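Long-range contact in type-iv like competence pilin ttha1218 (Thermus thermophilus, PDB 5G25), which is a type IV-like pilin linked to natural competence, probably acting in pili or related filaments that take up DNA: residues V13-R24 / L75-V86. Residues are numbered along the deposited sequence; the frame is centred on the assembly and turned at random.
Sequences VREMENFMERLR and LRVEEKRLETVV
Arg24, in the last turn of helix 13-24, turns the edge of its guanidinium to strand 80-86 and makes two hydrogen bonds there. Arg24 NH2 donates an almost straight bond to Thr84 OG1 (3.0 Å, 166° at the hydrogen), while Arg24 NH1 reaches Val85 O at 2.8 Å by a more bent one. Both acceptors lie in the plane of the guanidinium, so the pair fixes its rotation. The chain runs extended from the helix and bends at chi3 (-51°), which turns the group onto the strand. At the root of this side chain, Val86 CG1 rests 4.0 Å from Arg24 CA.

Inward from this polar grip, Met20 slides past Thr84, Met20 SD lying 3.4 Å from Thr84 CG2. Met20 and Leu82 reach toward each other, Met20 CE against Leu82 CG and close to Leu82 O. One turn earlier, Met16 is buried against the hairpin: Met16 CE sits 3.2 Å from Leu75 O, and its SD packs against Lys80 CB. The Val77 and Met16 side chains pass in opposite directions, with Val77 CG2 3.7 Å from Met16 CG. Leu75 CD2 meets the ring edge of Phe19 at CD2; Phe19 also touches Leu38 and Leu40 of strand 36-40. At the far end Val13 crosses Lys80 at about a right angle, CG2 against CD.

The helix thus lies along a beta hairpin closed by a type II' turn, 24° from strand 80-86, in the soluble part of this pilin, consistent with the helix-on-antiparallel-sheet packing of type IV pilins and pseudopilins.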
# COMPACT_ATOMS: atom_id res chain seq x y z
N VAL A 13 -7.14 -6.27 12.39
CA VAL A 13 -6.00 -5.38 12.42
C VAL A 13 -4.68 -6.15 12.23
O VAL A 13 -3.80 -5.72 11.51
CB VAL A 13 -5.96 -4.58 13.73
CG1 VAL A 13 -4.61 -3.88 13.89
CG2 VAL A 13 -7.08 -3.56 13.72
N ARG A 14 -4.57 -7.30 12.87
CA ARG A 14 -3.37 -8.11 12.77
C ARG A 14 -3.14 -8.56 11.32
O ARG A 14 -2.03 -8.45 10.81
CB ARG A 14 -3.48 -9.32 13.71
CG ARG A 14 -2.14 -9.89 14.18
CD ARG A 14 -2.29 -10.80 15.40
NE ARG A 14 -3.09 -10.19 16.48
CZ ARG A 14 -4.25 -10.66 16.94
NH1 ARG A 14 -4.80 -11.77 16.46
NH2 ARG A 14 -4.87 -10.00 17.92
N GLU A 15 -4.20 -9.06 10.67
CA GLU A 15 -4.15 -9.49 9.27
C GLU A 15 -3.87 -8.36 8.30
O GLU A 15 -3.21 -8.57 7.29
CB GLU A 15 -5.47 -10.13 8.86
CG GLU A 15 -5.73 -11.45 9.52
CD GLU A 15 -4.64 -12.42 9.18
OE1 GLU A 15 -4.63 -12.95 8.04
OE2 GLU A 15 -3.78 -12.61 10.06
N MET A 16 -4.38 -7.17 8.60
CA MET A 16 -4.09 -6.02 7.75
C MET A 16 -2.58 -5.71 7.85
O MET A 16 -1.94 -5.41 6.85
CB MET A 16 -4.94 -4.81 8.15
CG MET A 16 -6.43 -4.93 7.91
SD MET A 16 -7.32 -3.55 8.66
CE MET A 16 -6.98 -2.24 7.52
N GLU A 17 -2.02 -5.84 9.04
CA GLU A 17 -0.56 -5.58 9.21
C GLU A 17 0.31 -6.62 8.51
O GLU A 17 1.32 -6.25 7.89
CB GLU A 17 -0.20 -5.41 10.69
CG GLU A 17 -0.82 -4.12 11.24
CD GLU A 17 -0.55 -3.85 12.71
OE1 GLU A 17 -0.46 -4.81 13.49
OE2 GLU A 17 -0.47 -2.64 13.07
N ASN A 18 -0.11 -7.88 8.54
CA ASN A 18 0.61 -8.95 7.86
C ASN A 18 0.60 -8.76 6.37
O ASN A 18 1.59 -8.96 5.70
CB ASN A 18 -0.00 -10.31 8.18
CG ASN A 18 0.38 -10.80 9.55
OD1 ASN A 18 1.48 -10.53 10.05
ND2 ASN A 18 -0.52 -11.53 10.19
N PHE A 19 -0.55 -8.39 5.85
CA PHE A 19 -0.67 -8.20 4.43
C PHE A 19 0.12 -6.99 4.00
O PHE A 19 0.76 -7.01 2.95
CB PHE A 19 -2.14 -8.03 4.03
CG PHE A 19 -2.33 -8.04 2.56
CD1 PHE A 19 -2.18 -9.22 1.84
CD2 PHE A 19 -2.58 -6.88 1.88
CE1 PHE A 19 -2.31 -9.23 0.47
CE2 PHE A 19 -2.72 -6.87 0.50
CZ PHE A 19 -2.59 -8.04 -0.20
N MET A 20 0.08 -5.94 4.81
CA MET A 20 0.87 -4.76 4.50
C MET A 20 2.37 -5.05 4.46
O MET A 20 3.10 -4.52 3.61
CB MET A 20 0.58 -3.66 5.51
CG MET A 20 1.20 -2.33 5.11
SD MET A 20 0.49 -1.61 3.60
CE MET A 20 -1.05 -0.91 4.19
N GLU A 21 2.82 -5.90 5.37
CA GLU A 21 4.23 -6.28 5.42
C GLU A 21 4.54 -7.11 4.19
O GLU A 21 5.58 -6.97 3.58
CB GLU A 21 4.51 -7.07 6.71
CG GLU A 21 5.92 -7.63 6.87
CD GLU A 21 6.98 -6.55 7.05
OE1 GLU A 21 6.68 -5.48 7.65
OE2 GLU A 21 8.12 -6.78 6.58
N ARG A 22 3.59 -7.94 3.78
CA ARG A 22 3.77 -8.70 2.55
C ARG A 22 3.95 -7.79 1.32
O ARG A 22 4.74 -8.08 0.42
CB ARG A 22 2.58 -9.63 2.35
CG ARG A 22 2.60 -10.36 1.02
CD ARG A 22 3.80 -11.27 0.91
NE ARG A 22 3.78 -12.00 -0.35
CZ ARG A 22 4.10 -11.49 -1.53
NH1 ARG A 22 4.50 -10.23 -1.62
NH2 ARG A 22 4.02 -12.23 -2.65
N LEU A 23 3.21 -6.68 1.28
CA LEU A 23 3.38 -5.70 0.19
C LEU A 23 4.71 -4.97 0.27
O LEU A 23 5.34 -4.69 -0.76
CB LEU A 23 2.27 -4.66 0.18
CG LEU A 23 0.86 -5.20 -0.11
CD1 LEU A 23 -0.16 -4.10 0.09
CD2 LEU A 23 0.80 -5.74 -1.53
N ARG A 24 5.14 -4.68 1.49
CA ARG A 24 6.37 -3.91 1.68
C ARG A 24 7.57 -4.73 1.22
O ARG A 24 8.54 -4.18 0.73
CB ARG A 24 6.53 -3.47 3.13
CG ARG A 24 7.71 -2.51 3.29
CD ARG A 24 8.00 -2.13 4.73
NE ARG A 24 6.79 -1.67 5.42
CZ ARG A 24 6.19 -0.49 5.22
NH1 ARG A 24 6.65 0.38 4.33
NH2 ARG A 24 5.10 -0.19 5.92
N LEU A 75 -5.09 0.20 3.06
CA LEU A 75 -5.83 -1.03 3.29
C LEU A 75 -7.03 -0.68 4.18
O LEU A 75 -6.87 -0.01 5.21
CB LEU A 75 -4.91 -2.02 4.03
CG LEU A 75 -4.92 -3.50 3.72
CD1 LEU A 75 -5.04 -3.78 2.23
CD2 LEU A 75 -3.63 -4.11 4.28
N ARG A 76 -8.23 -1.11 3.76
CA ARG A 76 -9.48 -0.83 4.48
C ARG A 76 -10.29 -2.10 4.62
O ARG A 76 -10.59 -2.77 3.64
CB ARG A 76 -10.34 0.20 3.73
CG ARG A 76 -9.82 1.62 3.83
CD ARG A 76 -10.79 2.65 3.25
NE ARG A 76 -10.66 3.97 3.89
CZ ARG A 76 -10.14 5.06 3.32
NH1 ARG A 76 -9.67 5.02 2.06
NH2 ARG A 76 -10.10 6.21 4.00
N VAL A 77 -10.64 -2.42 5.85
CA VAL A 77 -11.49 -3.56 6.15
C VAL A 77 -12.56 -3.03 7.10
O VAL A 77 -12.27 -2.66 8.24
CB VAL A 77 -10.68 -4.71 6.79
CG1 VAL A 77 -11.58 -5.90 7.06
CG2 VAL A 77 -9.52 -5.11 5.89
N GLU A 78 -13.79 -2.92 6.58
CA GLU A 78 -14.89 -2.30 7.30
C GLU A 78 -14.50 -0.89 7.73
O GLU A 78 -14.02 -0.11 6.91
CB GLU A 78 -15.35 -3.18 8.47
CG GLU A 78 -15.73 -4.58 8.01
CD GLU A 78 -16.61 -5.34 8.99
OE1 GLU A 78 -16.88 -4.82 10.10
OE2 GLU A 78 -17.04 -6.47 8.65
N GLU A 79 -14.68 -0.55 9.00
CA GLU A 79 -14.26 0.77 9.45
C GLU A 79 -12.75 0.85 9.78
O GLU A 79 -12.24 1.93 10.05
CB GLU A 79 -15.07 1.20 10.68
CG GLU A 79 -14.43 0.90 12.04
CD GLU A 79 -14.55 -0.56 12.46
OE1 GLU A 79 -14.59 -1.46 11.58
OE2 GLU A 79 -14.59 -0.80 13.70
N LYS A 80 -12.04 -0.29 9.77
CA LYS A 80 -10.61 -0.27 10.13
C LYS A 80 -9.78 0.22 8.95
O LYS A 80 -10.05 -0.08 7.78
CB LYS A 80 -10.11 -1.65 10.58
CG LYS A 80 -10.74 -2.13 11.87
CD LYS A 80 -10.27 -1.31 13.07
CE LYS A 80 -10.76 -1.91 14.38
NZ LYS A 80 -10.41 -1.08 15.57
N ARG A 81 -8.74 0.97 9.24
CA ARG A 81 -7.94 1.44 8.16
C ARG A 81 -6.46 1.54 8.50
O ARG A 81 -6.10 1.85 9.63
CB ARG A 81 -8.53 2.74 7.72
CG ARG A 81 -7.61 3.64 6.96
CD ARG A 81 -8.18 5.04 7.05
NE ARG A 81 -7.55 5.88 6.06
CZ ARG A 81 -6.31 6.33 6.16
NH1 ARG A 81 -5.55 6.02 7.23
NH2 ARG A 81 -5.81 7.08 5.19
N LEU A 82 -5.63 1.25 7.50
CA LEU A 82 -4.19 1.22 7.66
C LEU A 82 -3.49 1.80 6.44
O LEU A 82 -3.58 1.27 5.34
CB LEU A 82 -3.69 -0.22 7.90
CG LEU A 82 -2.15 -0.43 7.86
CD1 LEU A 82 -1.36 0.49 8.78
CD2 LEU A 82 -1.82 -1.85 8.22
N GLU A 83 -2.78 2.90 6.64
CA GLU A 83 -2.08 3.53 5.54
C GLU A 83 -0.58 3.56 5.81
O GLU A 83 -0.14 3.78 6.94
CB GLU A 83 -2.62 4.94 5.35
CG GLU A 83 -1.83 5.77 4.36
CD GLU A 83 -2.43 7.14 4.13
OE1 GLU A 83 -3.66 7.30 4.32
OE2 GLU A 83 -1.68 8.05 3.73
N THR A 84 0.20 3.29 4.77
CA THR A 84 1.64 3.41 4.87
C THR A 84 2.21 3.82 3.51
O THR A 84 1.46 4.07 2.56
CB THR A 84 2.28 2.11 5.41
OG1 THR A 84 3.57 2.40 5.94
CG2 THR A 84 2.41 1.06 4.33
N VAL A 85 3.53 3.93 3.44
CA VAL A 85 4.23 4.25 2.20
C VAL A 85 5.22 3.13 1.98
O VAL A 85 5.95 2.74 2.90
CB VAL A 85 4.95 5.61 2.27
CG1 VAL A 85 5.79 5.86 1.01
CG2 VAL A 85 3.92 6.73 2.44
N VAL A 86 5.19 2.57 0.78
CA VAL A 86 6.14 1.57 0.40
C VAL A 86 7.06 2.22 -0.62
O VAL A 86 6.59 2.74 -1.61
CB VAL A 86 5.46 0.33 -0.18
CG1 VAL A 86 6.50 -0.68 -0.62
CG2 VAL A 86 4.55 -0.26 0.88